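Local coordinates for GTPase-activating protein skywalker (PDB 5HJQ) that activates GTP hydrolysis by Rab35 to control synaptic vesicle protein recycling, and binds phosphoinositides through its TBC domain, at residues Q235-V238 with T239-V243. Sequence-based numbering, arbitrary orientation.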
ATOM      1  N   GLN A 235      -1.833  -2.377 -16.355  1.00 63.32           N
ATOM      2  CA  GLN A 235      -0.814  -2.478 -15.316  1.00 61.34           C
ATOM      3  C   GLN A 235      -1.366  -3.186 -14.087  1.00 57.17           C
ATOM      4  O   GLN A 235      -0.684  -4.002 -13.471  1.00 58.01           O
ATOM      5  CB  GLN A 235      -0.294  -1.096 -14.922  1.00 60.35           C
ATOM      6  CG  GLN A 235       0.452  -0.364 -16.017  1.00 60.75           C
ATOM      7  CD  GLN A 235       0.683   1.096 -15.674  1.00 67.41           C
ATOM      8  OE1 GLN A 235       0.883   1.450 -14.511  1.00 66.03           O
ATOM      9  NE2 GLN A 235       0.651   1.953 -16.687  1.00 70.09           N
ATOM     10  N   HIS A 236      -2.604  -2.861 -13.733  1.00 56.12           N
ATOM     11  CA  HIS A 236      -3.253  -3.462 -12.578  1.00 58.41           C
ATOM     12  C   HIS A 236      -3.305  -4.980 -12.693  1.00 63.24           C
ATOM     13  O   HIS A 236      -3.110  -5.693 -11.709  1.00 60.85           O
ATOM     14  CB  HIS A 236      -4.668  -2.913 -12.410  1.00 60.90           C
ATOM     15  CG  HIS A 236      -5.460  -3.607 -11.346  1.00 65.27           C
ATOM     16  ND1 HIS A 236      -5.200  -3.447 -10.004  1.00 63.38           N
ATOM     17  CD2 HIS A 236      -6.501  -4.471 -11.429  1.00 66.63           C
ATOM     18  CE1 HIS A 236      -6.049  -4.178  -9.303  1.00 67.19           C
ATOM     19  NE2 HIS A 236      -6.849  -4.808 -10.143  1.00 70.42           N
ATOM     20  N   GLU A 237      -3.561  -5.470 -13.901  1.00 60.55           N
ATOM     21  CA  GLU A 237      -3.789  -6.895 -14.081  1.00 60.82           C
ATOM     22  C   GLU A 237      -2.494  -7.662 -14.319  1.00 58.23           C
ATOM     23  O   GLU A 237      -2.391  -8.829 -13.952  1.00 62.20           O
ATOM     24  CB  GLU A 237      -4.788  -7.146 -15.213  1.00 62.51           C
ATOM     25  CG  GLU A 237      -4.204  -7.663 -16.512  1.00 70.54           C
ATOM     26  CD  GLU A 237      -5.284  -8.192 -17.440  1.00 75.26           C
ATOM     27  OE1 GLU A 237      -6.474  -7.887 -17.200  1.00 84.77           O
ATOM     28  OE2 GLU A 237      -4.950  -8.923 -18.396  1.00 77.20           O
ATOM     29  N   VAL A 238      -1.500  -7.004 -14.905  1.00 59.06           N
ATOM     30  CA  VAL A 238      -0.172  -7.595 -14.999  1.00 59.86           C
ATOM     31  C   VAL A 238       0.392  -7.782 -13.597  1.00 60.79           C
ATOM     32  O   VAL A 238       1.042  -8.787 -13.300  1.00 62.05           O
ATOM     33  CB  VAL A 238       0.781  -6.721 -15.841  1.00 64.66           C
ATOM     34  CG1 VAL A 238       2.228  -7.169 -15.665  1.00 63.04           C
ATOM     35  CG2 VAL A 238       0.380  -6.758 -17.312  1.00 59.77           C
ATOM     36  N   THR A 239       0.112  -6.810 -12.733  1.00 63.22           N
ATOM     37  CA  THR A 239       0.609  -6.831 -11.365  1.00 59.52           C
ATOM     38  C   THR A 239       0.057  -8.008 -10.561  1.00 56.06           C
ATOM     39  O   THR A 239       0.829  -8.768  -9.977  1.00 56.71           O
ATOM     40  CB  THR A 239       0.278  -5.526 -10.621  1.00 58.48           C
ATOM     41  OG1 THR A 239       0.824  -4.409 -11.335  1.00 59.04           O
ATOM     42  CG2 THR A 239       0.868  -5.555  -9.219  1.00 50.83           C
ATOM     43  N   TRP A 240      -1.265  -8.170 -10.523  1.00 54.95           N
ATOM     44  CA  TRP A 240      -1.827  -9.259  -9.723  1.00 61.40           C
ATOM     45  C   TRP A 240      -1.549 -10.618 -10.356  1.00 56.76           C
ATOM     46  O   TRP A 240      -1.564 -11.635  -9.664  1.00 52.30           O
ATOM     47  CB  TRP A 240      -3.335  -9.078  -9.473  1.00 61.21           C
ATOM     48  CG  TRP A 240      -4.280  -9.174 -10.651  1.00 64.08           C
ATOM     49  CD1 TRP A 240      -4.924  -8.139 -11.261  1.00 61.99           C
ATOM     50  CD2 TRP A 240      -4.738 -10.370 -11.310  1.00 62.91           C
ATOM     51  NE1 TRP A 240      -5.731  -8.607 -12.271  1.00 66.51           N
ATOM     52  CE2 TRP A 240      -5.636  -9.971 -12.321  1.00 61.42           C
ATOM     53  CE3 TRP A 240      -4.465 -11.733 -11.151  1.00 65.06           C
ATOM     54  CZ2 TRP A 240      -6.254 -10.885 -13.173  1.00 66.56           C
ATOM     55  CZ3 TRP A 240      -5.081 -12.637 -11.995  1.00 62.73           C
ATOM     56  CH2 TRP A 240      -5.965 -12.210 -12.993  1.00 67.69           C
ATOM     57  N   LYS A 241      -1.274 -10.638 -11.655  1.00 54.86           N
ATOM     58  CA  LYS A 241      -0.824 -11.867 -12.297  1.00 63.15           C
ATOM     59  C   LYS A 241       0.612 -12.180 -11.889  1.00 60.18           C
ATOM     60  O   LYS A 241       0.956 -13.336 -11.651  1.00 63.67           O
ATOM     61  CB  LYS A 241      -0.945 -11.771 -13.819  1.00 60.69           C
ATOM     62  CG  LYS A 241      -2.344 -12.045 -14.332  1.00 60.63           C
ATOM     63  CD  LYS A 241      -2.442 -11.874 -15.835  1.00 61.05           C
ATOM     64  CE  LYS A 241      -3.855 -12.165 -16.315  1.00 70.59           C
ATOM     65  NZ  LYS A 241      -4.069 -11.784 -17.736  1.00 72.18           N
ATOM     66  N   THR A 242       1.444 -11.149 -11.803  1.00 62.90           N
ATOM     67  CA  THR A 242       2.809 -11.309 -11.310  1.00 64.66           C
ATOM     68  C   THR A 242       2.811 -11.882  -9.896  1.00 62.32           C
ATOM     69  O   THR A 242       3.482 -12.875  -9.618  1.00 64.33           O
ATOM     70  CB  THR A 242       3.571  -9.975 -11.314  1.00 59.65           C
ATOM     71  OG1 THR A 242       3.726  -9.519 -12.663  1.00 62.65           O
ATOM     72  CG2 THR A 242       4.941 -10.143 -10.679  1.00 63.04           C
ATOM     73  N   VAL A 243       2.043 -11.250  -9.015  1.00 57.15           N
ATOM     74  CA  VAL A 243       1.872 -11.723  -7.645  1.00 53.76           C
ATOM     75  C   VAL A 243       1.370 -13.170  -7.599  1.00 59.26           C
ATOM     76  O   VAL A 243       1.783 -13.951  -6.737  1.00 56.26           O
ATOM     77  CB  VAL A 243       0.898 -10.811  -6.873  1.00 48.51           C
ATOM     78  CG1 VAL A 243       0.599 -11.383  -5.500  1.00 46.41           C
ATOM     79  CG2 VAL A 243       1.474  -9.399  -6.757  1.00 59.18           C
TER
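Trp240 leans back over the preceding turn of helix 233-250, edge against the ring of His236 and one face beside Glu237. Its CB only skims the carbonyl of His236. CG lies between the backbone N and the carbonyl carbon (chi1 67°), a rotation that lays the indole along the helix surface. Trp240 CD1 then comes within 3.1 Å of His236 O and points at the imidazole face, an offset edge-to-face pair with planes at 64°. Next to it, Trp240 NE1 packs on CA and CB of Glu237, 3.2 Å from CA, while Glu237 O and Lys241 CG sit over the indole rim. A flat, wide side chain suits this place, because it meets its own helix and also touches Trp274 of helix 274-279. With alanine in this position, the His236 ring would probably lose the indole edge, though not Tyr193, and a gap would open beside Trp274. Glu237 and Lys241 suit their spacing: opposite charges on extended chains one turn apart, with Lys241 NZ 3.1 Å from Glu237 OE2, above the carboxylate plane. Threonine's short hydroxyl can return to the preceding turn: Thr242 OG1 meets Val238 O at 2.9 Å, and Thr242 N reaches it from the opposite face. The i to i+4 spacing thus sets a salt bridge, an aromatic pair and a hydroxyl-carbonyl bond side by side on one helix.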